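Local coordinates for protein inositol-1-monophosphatase (Thermotoga maritima, PDB 2P3N) that hydrolyses inositol monophosphates and fructose 1,6-bisphosphate, among other phosphate esters, as a magnesium-dependent homotetrameric phosphatase, at residues E29-F34 with A64-F69; E44-I49 with I78-G83. All coordinates share one frame; numbering follows the deposited sequence.

Interaction 1 of 2, residues E29-F34 with A64-F69. With MG (magnesium ion), chain E.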
ATOM      1  N   GLU A  29       9.244 -26.975   7.512  1.00 50.46           N
ATOM      2  CA  GLU A  29       8.934 -28.295   8.057  1.00 48.22           C
ATOM      3  C   GLU A  29       7.863 -29.020   7.238  1.00 49.77           C
ATOM      4  O   GLU A  29       6.861 -28.420   6.836  1.00 48.80           O
ATOM      5  CB  GLU A  29       8.462 -28.152   9.506  1.00 56.42           C
ATOM      6  CG  GLU A  29       9.525 -27.610  10.468  1.00 64.66           C
ATOM      7  CD  GLU A  29       8.929 -27.069  11.765  1.00 67.17           C
ATOM      8  OE1 GLU A  29       8.078 -27.771  12.362  1.00 64.19           O
ATOM      9  OE2 GLU A  29       9.317 -25.949  12.186  1.00 63.38           O
ATOM     10  N   LYS A  30       8.077 -30.313   7.004  1.00 50.96           N
ATOM     11  CA  LYS A  30       7.142 -31.128   6.225  1.00 52.16           C
ATOM     12  C   LYS A  30       6.116 -31.799   7.136  1.00 52.30           C
ATOM     13  O   LYS A  30       6.469 -32.286   8.199  1.00 54.49           O
ATOM     14  CB  LYS A  30       7.909 -32.205   5.459  1.00 49.98           C
ATOM     15  CG  LYS A  30       9.138 -31.700   4.739  1.00 51.82           C
ATOM     16  CD  LYS A  30       9.824 -32.821   3.995  1.00 56.53           C
ATOM     17  CE  LYS A  30      11.212 -32.419   3.537  1.00 62.52           C
ATOM     18  NZ  LYS A  30      11.924 -33.554   2.880  1.00 72.11           N
ATOM     19  N   LYS A  31       4.850 -31.829   6.731  1.00 52.91           N
ATOM     20  CA  LYS A  31       3.828 -32.470   7.556  1.00 53.34           C
ATOM     21  C   LYS A  31       3.508 -33.867   7.032  1.00 53.17           C
ATOM     22  O   LYS A  31       3.508 -34.834   7.792  1.00 56.00           O
ATOM     23  CB  LYS A  31       2.560 -31.600   7.625  1.00 49.85           C
ATOM     24  CG  LYS A  31       2.740 -30.342   8.483  1.00 44.91           C
ATOM     25  CD  LYS A  31       1.614 -29.326   8.324  1.00 43.71           C
ATOM     26  CE  LYS A  31       0.335 -29.746   9.019  1.00 45.64           C
ATOM     27  NZ  LYS A  31      -0.729 -28.701   8.888  1.00 44.47           N
ATOM     28  N   THR A  32       3.249 -33.977   5.735  1.00 52.47           N
ATOM     29  CA  THR A  32       2.955 -35.273   5.133  1.00 53.03           C
ATOM     30  C   THR A  32       3.594 -35.357   3.754  1.00 54.35           C
ATOM     31  O   THR A  32       3.152 -36.121   2.895  1.00 53.95           O
ATOM     32  CB  THR A  32       1.438 -35.513   4.984  1.00 52.16           C
ATOM     33  OG1 THR A  32       0.877 -34.492   4.153  1.00 56.50           O
ATOM     34  CG2 THR A  32       0.747 -35.516   6.355  1.00 46.29           C
ATOM     35  N   GLY A  33       4.642 -34.563   3.557  1.00 56.88           N
ATOM     36  CA  GLY A  33       5.343 -34.540   2.288  1.00 58.45           C
ATOM     37  C   GLY A  33       5.988 -33.185   2.084  1.00 59.80           C
ATOM     38  O   GLY A  33       5.980 -32.346   2.993  1.00 60.60           O
ATOM     39  N   PHE A  34       6.539 -32.963   0.893  1.00 58.25           N
ATOM     40  CA  PHE A  34       7.191 -31.694   0.575  1.00 56.51           C
ATOM     41  C   PHE A  34       6.196 -30.649   0.062  1.00 53.94           C
ATOM     42  O   PHE A  34       6.495 -29.457   0.051  1.00 53.40           O
ATOM     43  CB  PHE A  34       8.293 -31.909  -0.473  1.00 59.39           C
ATOM     44  CG  PHE A  34       7.778 -32.381  -1.804  1.00 59.36           C
ATOM     45  CD1 PHE A  34       7.348 -33.695  -1.974  1.00 60.35           C
ATOM     46  CD2 PHE A  34       7.673 -31.498  -2.875  1.00 58.13           C
ATOM     47  CE1 PHE A  34       6.814 -34.121  -3.197  1.00 59.61           C
ATOM     48  CE2 PHE A  34       7.142 -31.914  -4.098  1.00 55.83           C
ATOM     49  CZ  PHE A  34       6.711 -33.225  -4.259  1.00 57.75           C
ATOM     50  N   ALA A  64      -8.235 -25.103  14.659  1.00 34.11           N
ATOM     51  CA  ALA A  64      -7.157 -24.448  13.937  1.00 36.82           C
ATOM     52  C   ALA A  64      -6.297 -25.480  13.206  1.00 39.46           C
ATOM     53  O   ALA A  64      -5.976 -26.544  13.751  1.00 38.81           O
ATOM     54  CB  ALA A  64      -6.307 -23.610  14.921  1.00 27.45           C
ATOM     55  N   GLU A  65      -5.938 -25.166  11.964  1.00 39.24           N
ATOM     56  CA  GLU A  65      -5.137 -26.074  11.159  1.00 40.08           C
ATOM     57  C   GLU A  65      -4.019 -26.735  11.941  1.00 38.76           C
ATOM     58  O   GLU A  65      -3.989 -27.947  12.098  1.00 38.49           O
ATOM     59  CB  GLU A  65      -4.534 -25.347   9.959  1.00 38.82           C
ATOM     60  CG  GLU A  65      -3.415 -26.134   9.323  1.00 39.90           C
ATOM     61  CD  GLU A  65      -3.138 -25.720   7.914  1.00 44.32           C
ATOM     62  OE1 GLU A  65      -3.089 -24.498   7.663  1.00 51.67           O
ATOM     63  OE2 GLU A  65      -2.961 -26.618   7.065  1.00 41.73           O
ATOM     64  N   GLU A  66      -3.101 -25.920  12.434  1.00 41.67           N
ATOM     65  CA  GLU A  66      -1.963 -26.418  13.170  1.00 45.27           C
ATOM     66  C   GLU A  66      -2.261 -26.953  14.567  1.00 50.77           C
ATOM     67  O   GLU A  66      -1.929 -26.308  15.560  1.00 52.66           O
ATOM     68  CB  GLU A  66      -0.902 -25.320  13.252  1.00 44.75           C
ATOM     69  CG  GLU A  66       0.199 -25.430  12.209  1.00 51.70           C
ATOM     70  CD  GLU A  66      -0.308 -25.304  10.797  1.00 55.90           C
ATOM     71  OE1 GLU A  66      -0.743 -24.199  10.421  1.00 68.16           O
ATOM     72  OE2 GLU A  66      -0.271 -26.312  10.062  1.00 57.48           O
ATOM     73  N   GLY A  67      -2.898 -28.119  14.657  1.00 52.10           N
ATOM     74  CA  GLY A  67      -3.149 -28.699  15.969  1.00 50.13           C
ATOM     75  C   GLY A  67      -4.509 -28.712  16.647  1.00 48.89           C
ATOM     76  O   GLY A  67      -5.054 -29.778  16.885  1.00 53.33           O
ATOM     77  N   ILE A  68      -5.056 -27.548  16.982  1.00 49.31           N
ATOM     78  CA  ILE A  68      -6.345 -27.479  17.679  1.00 46.79           C
ATOM     79  C   ILE A  68      -7.528 -27.949  16.839  1.00 47.44           C
ATOM     80  O   ILE A  68      -7.924 -27.283  15.882  1.00 46.84           O
ATOM     81  CB  ILE A  68      -6.628 -26.042  18.156  1.00 49.73           C
ATOM     82  CG1 ILE A  68      -5.351 -25.428  18.744  1.00 47.12           C
ATOM     83  CG2 ILE A  68      -7.747 -26.051  19.197  1.00 36.87           C
ATOM     84  CD1 ILE A  68      -5.465 -23.951  19.045  1.00 58.20           C
ATOM     85  N   PHE A  69      -8.108 -29.090  17.209  1.00 49.80           N
ATOM     86  CA  PHE A  69      -9.243 -29.640  16.457  1.00 46.29           C
ATOM     87  C   PHE A  69     -10.508 -29.869  17.286  1.00 43.98           C
ATOM     88  O   PHE A  69     -11.115 -30.935  17.211  1.00 44.63           O
ATOM     89  CB  PHE A  69      -8.843 -30.965  15.801  1.00 48.56           C
ATOM     90  CG  PHE A  69      -7.607 -30.878  14.945  1.00 50.15           C
ATOM     91  CD1 PHE A  69      -7.441 -29.841  14.029  1.00 49.26           C
ATOM     92  CD2 PHE A  69      -6.617 -31.855  15.032  1.00 48.72           C
ATOM     93  CE1 PHE A  69      -6.309 -29.781  13.216  1.00 47.07           C
ATOM     94  CE2 PHE A  69      -5.488 -31.802  14.224  1.00 44.84           C
ATOM     95  CZ  PHE A  69      -5.335 -30.765  13.315  1.00 47.49           C
TER
HETATM   96 MG    MG E1758      -2.425 -22.861   6.526  1.00 32.37          MG
HETATM   97  O   HOH W   1      -1.145 -22.434   8.342  1.00 31.68           O
HETATM   98  O   HOH W   2      -0.950 -23.908   5.831  1.00 21.70           O
HETATM   99  O   HOH W   3      -3.309 -23.751   4.829  1.00 24.47           O
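Lys31 carries this surface contact, bringing its ammonium group to two neighbouring acids, Glu65 and Glu66. The charged interactions are unequal. Lys31 NZ gives a salt-bridging hydrogen bond to Glu66 OE2 at 2.7 Å, meeting that oxygen nearly in line with its C-O bond, and the two side chains cross at about a right angle. Glu65 OE2 completes the network from 3.6 Å to Lys31 NZ, a looser pairing. The lysine gets there by a bend in its chain at chi3 (74°), with Glu66 folded at chi2 (62°).

Glu65 OE1 binds magnesium at 2.1 Å, so its carboxylate spans ion and lysine. Glu66 reaches the ion through water: water 1, one of the metal's ligands, donates to Glu66 OE1 at 2.8 Å. An alanine in place of Glu66 would probably cost Lys31 its short salt bridge, with the longer pairing to Glu65 remaining, and the metal-bound water this acceptor.

Glu66 is thus a second-shell residue. Its two oxygens divide the work, OE2 facing the lysine and OE1 the metal-bound water, and so link the turn after strand 29-30 to the magnesium site.

Interaction 2 of 2, residues E44-I49 with I78-G83. With MG (magnesium ion), chain E.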
ATOM      1  N   GLU A  44       3.126 -19.477  15.427  1.00 26.14           N
ATOM      2  CA  GLU A  44       3.189 -18.233  16.161  1.00 26.48           C
ATOM      3  C   GLU A  44       1.975 -17.384  15.797  1.00 27.71           C
ATOM      4  O   GLU A  44       1.389 -16.723  16.652  1.00 29.19           O
ATOM      5  CB  GLU A  44       4.498 -17.531  15.808  1.00 32.05           C
ATOM      6  CG  GLU A  44       4.673 -16.152  16.380  1.00 39.45           C
ATOM      7  CD  GLU A  44       6.086 -15.643  16.190  1.00 41.09           C
ATOM      8  OE1 GLU A  44       6.721 -15.998  15.173  1.00 42.35           O
ATOM      9  OE2 GLU A  44       6.558 -14.883  17.057  1.00 46.35           O
ATOM     10  N   ALA A  45       1.592 -17.425  14.524  1.00 24.37           N
ATOM     11  CA  ALA A  45       0.451 -16.669  14.041  1.00 24.37           C
ATOM     12  C   ALA A  45      -0.818 -17.248  14.636  1.00 26.25           C
ATOM     13  O   ALA A  45      -1.741 -16.516  14.999  1.00 27.98           O
ATOM     14  CB  ALA A  45       0.389 -16.730  12.526  1.00 20.41           C
ATOM     15  N   GLN A  46      -0.854 -18.571  14.741  1.00 26.66           N
ATOM     16  CA  GLN A  46      -2.010 -19.251  15.293  1.00 25.53           C
ATOM     17  C   GLN A  46      -2.152 -18.984  16.778  1.00 30.48           C
ATOM     18  O   GLN A  46      -3.272 -18.869  17.286  1.00 27.40           O
ATOM     19  CB  GLN A  46      -1.900 -20.748  15.074  1.00 29.88           C
ATOM     20  CG  GLN A  46      -3.208 -21.463  15.339  1.00 35.64           C
ATOM     21  CD  GLN A  46      -3.091 -22.952  15.170  1.00 39.96           C
ATOM     22  OE1 GLN A  46      -2.833 -23.672  16.136  1.00 39.54           O
ATOM     23  NE2 GLN A  46      -3.263 -23.429  13.935  1.00 33.31           N
ATOM     24  N   ARG A  47      -1.019 -18.901  17.478  1.00 33.41           N
ATOM     25  CA  ARG A  47      -1.036 -18.641  18.921  1.00 34.43           C
ATOM     26  C   ARG A  47      -1.588 -17.248  19.130  1.00 32.45           C
ATOM     27  O   ARG A  47      -2.482 -17.027  19.952  1.00 33.22           O
ATOM     28  CB  ARG A  47       0.369 -18.705  19.534  1.00 39.86           C
ATOM     29  CG  ARG A  47       1.021 -20.072  19.516  1.00 54.48           C
ATOM     30  CD  ARG A  47       2.258 -20.090  20.411  1.00 65.87           C
ATOM     31  NE  ARG A  47       3.116 -21.252  20.171  1.00 74.44           N
ATOM     32  CZ  ARG A  47       3.941 -21.373  19.134  1.00 78.42           C
ATOM     33  NH1 ARG A  47       4.026 -20.401  18.234  1.00 78.66           N
ATOM     34  NH2 ARG A  47       4.689 -22.461  18.997  1.00 82.54           N
ATOM     35  N   MET A  48      -1.041 -16.308  18.371  1.00 30.19           N
ATOM     36  CA  MET A  48      -1.473 -14.929  18.461  1.00 30.92           C
ATOM     37  C   MET A  48      -2.999 -14.847  18.330  1.00 32.43           C
ATOM     38  O   MET A  48      -3.668 -14.205  19.148  1.00 29.17           O
ATOM     39  CB  MET A  48      -0.778 -14.097  17.379  1.00 26.01           C
ATOM     40  CG  MET A  48      -0.917 -12.600  17.592  1.00 37.85           C
ATOM     41  SD  MET A  48       0.349 -11.586  16.783  1.00 44.26           S
ATOM     42  CE  MET A  48       1.526 -11.327  18.124  1.00 77.20           C
ATOM     43  N   ILE A  49      -3.546 -15.528  17.324  1.00 30.06           N
ATOM     44  CA  ILE A  49      -4.986 -15.515  17.087  1.00 31.41           C
ATOM     45  C   ILE A  49      -5.781 -16.252  18.174  1.00 30.40           C
ATOM     46  O   ILE A  49      -6.646 -15.668  18.830  1.00 29.46           O
ATOM     47  CB  ILE A  49      -5.334 -16.137  15.698  1.00 32.01           C
ATOM     48  CG1 ILE A  49      -4.697 -15.320  14.568  1.00 30.05           C
ATOM     49  CG2 ILE A  49      -6.849 -16.183  15.505  1.00 31.94           C
ATOM     50  CD1 ILE A  49      -4.832 -15.970  13.184  1.00 30.96           C
ATOM     51  N   ILE A  78      -9.796 -21.575  12.241  1.00 37.41           N
ATOM     52  CA  ILE A  78      -8.628 -20.771  11.927  1.00 33.66           C
ATOM     53  C   ILE A  78      -7.581 -21.397  11.037  1.00 28.23           C
ATOM     54  O   ILE A  78      -7.196 -22.544  11.219  1.00 28.18           O
ATOM     55  CB  ILE A  78      -7.918 -20.381  13.246  1.00 31.58           C
ATOM     56  CG1 ILE A  78      -8.904 -19.637  14.148  1.00 34.28           C
ATOM     57  CG2 ILE A  78      -6.648 -19.584  12.964  1.00 19.38           C
ATOM     58  CD1 ILE A  78      -8.513 -19.664  15.606  1.00 46.26           C
ATOM     59  N   ASP A  79      -7.130 -20.634  10.057  1.00 31.85           N
ATOM     60  CA  ASP A  79      -6.038 -21.085   9.223  1.00 34.36           C
ATOM     61  C   ASP A  79      -5.010 -19.970   9.398  1.00 36.97           C
ATOM     62  O   ASP A  79      -5.137 -18.891   8.811  1.00 37.54           O
ATOM     63  CB  ASP A  79      -6.431 -21.243   7.755  1.00 27.05           C
ATOM     64  CG  ASP A  79      -5.338 -21.940   6.944  1.00 22.74           C
ATOM     65  OD1 ASP A  79      -5.638 -22.551   5.895  1.00 26.12           O
ATOM     66  OD2 ASP A  79      -4.167 -21.873   7.364  1.00 24.13           O
ATOM     67  N   PRO A  80      -3.997 -20.208  10.250  1.00 35.37           N
ATOM     68  CA  PRO A  80      -2.953 -19.212  10.500  1.00 32.70           C
ATOM     69  C   PRO A  80      -2.276 -18.701   9.219  1.00 31.03           C
ATOM     70  O   PRO A  80      -1.976 -17.516   9.107  1.00 32.93           O
ATOM     71  CB  PRO A  80      -1.996 -19.947  11.449  1.00 31.97           C
ATOM     72  CG  PRO A  80      -2.191 -21.406  11.081  1.00 29.42           C
ATOM     73  CD  PRO A  80      -3.685 -21.481  10.932  1.00 32.46           C
ATOM     74  N   ILE A  81      -2.022 -19.586   8.261  1.00 27.34           N
ATOM     75  CA  ILE A  81      -1.417 -19.163   6.999  1.00 29.69           C
ATOM     76  C   ILE A  81      -1.930 -20.043   5.891  1.00 29.96           C
ATOM     77  O   ILE A  81      -1.505 -21.187   5.762  1.00 32.60           O
ATOM     78  CB  ILE A  81       0.131 -19.272   6.971  1.00 22.78           C
ATOM     79  CG1 ILE A  81       0.759 -18.345   8.014  1.00 20.19           C
ATOM     80  CG2 ILE A  81       0.631 -18.893   5.584  1.00 21.49           C
ATOM     81  CD1 ILE A  81       2.269 -18.402   8.076  1.00 17.05           C
ATOM     82  N   ASP A  82      -2.858 -19.517   5.101  1.00 31.95           N
ATOM     83  CA  ASP A  82      -3.395 -20.281   3.988  1.00 33.42           C
ATOM     84  C   ASP A  82      -2.510 -19.952   2.787  1.00 32.77           C
ATOM     85  O   ASP A  82      -2.614 -18.882   2.197  1.00 34.44           O
ATOM     86  CB  ASP A  82      -4.853 -19.890   3.730  1.00 31.43           C
ATOM     87  CG  ASP A  82      -5.495 -20.717   2.625  1.00 36.88           C
ATOM     88  OD1 ASP A  82      -6.710 -20.550   2.380  1.00 42.46           O
ATOM     89  OD2 ASP A  82      -4.787 -21.532   1.998  1.00 39.97           O
ATOM     90  N   GLY A  83      -1.619 -20.871   2.444  1.00 30.72           N
ATOM     91  CA  GLY A  83      -0.715 -20.630   1.333  1.00 30.02           C
ATOM     92  C   GLY A  83       0.693 -20.533   1.892  1.00 32.12           C
ATOM     93  O   GLY A  83       1.466 -19.645   1.529  1.00 32.32           O
TER
HETATM   94 MG    MG E1758      -2.425 -22.861   6.526  1.00 32.37          MG
HETATM   95  O   HOH W   3      -3.309 -23.751   4.829  1.00 24.47           O
HETATM   96  O   HOH W   1      -1.145 -22.434   8.342  1.00 31.68           O
HETATM   97  O   HOH W   2      -0.950 -23.908   5.831  1.00 21.70           O
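Gln46 and Pro80 mark the closest approach of the two backbones, their CA atoms 4.9 Å apart. Residues 44-49 of helix 40-56 lie here against residues 78-83, where the chain turns a corner at Pro80 and the extended chain before and after it belongs to different sheets or faces.

Pro80 carries most of the helix contact. Its CB sits 3.7 Å from Gln46 CB, and the glutamine, with CG anti to the backbone N (chi1 -167°), extends alongside the ring in the same direction. Ala45 CB reaches Pro80 CB at 4.1 Å. One turn further along the helix from Ala45, Ile49 and Ile78 slide past each other in opposite senses, with Ile49 CG2 against Ile78 CD1 at 3.9 Å, a wholly apolar pairing.

Asp79 points away from the helix, and its OD2 binds magnesium at 2.2 Å; the carbonyl O of Ile81 is a second ligand, at 2.1 Å. Asp79 OD1 also accepts from the metal-bound water 3 at 2.8 Å. Residues 79-83 belong to the Asp-Pro-Ile-Asp-Gly-Thr signature of the inositol monophosphatases, in which Asp82 probably binds a second magnesium.

Around this core, helix 2-21 packs on Ile49 through Val14 and on Ile81 through Leu18. Strand 61-64 touches Ile78 through Ile62 and Ala64, while strand 95-102 supplies Leu98 to Ile78 and Ile96 to Ile49.

In the fold
From the N terminus, the chain leaves helix 2-21, forms the small hairpin of strands 29-30 and 37-38, and enters helix 40-56. Interaction 1 closes the loop from residues 29-34 to the turn 64-69, with that helix inside it. Interaction 2 starts within the same loop, at 44-49, and closes beyond it at 78-83, so the two cross rather than nest. They meet directly: a probable backbone hydrogen bond joins Glu65 to Ile78, and Glu65, Asp79 and Ile81 bind one magnesium, which three waters also ligate. Together they tie the exposed hairpin turn, the helix and the edge of the seven-stranded sheet to one metal site.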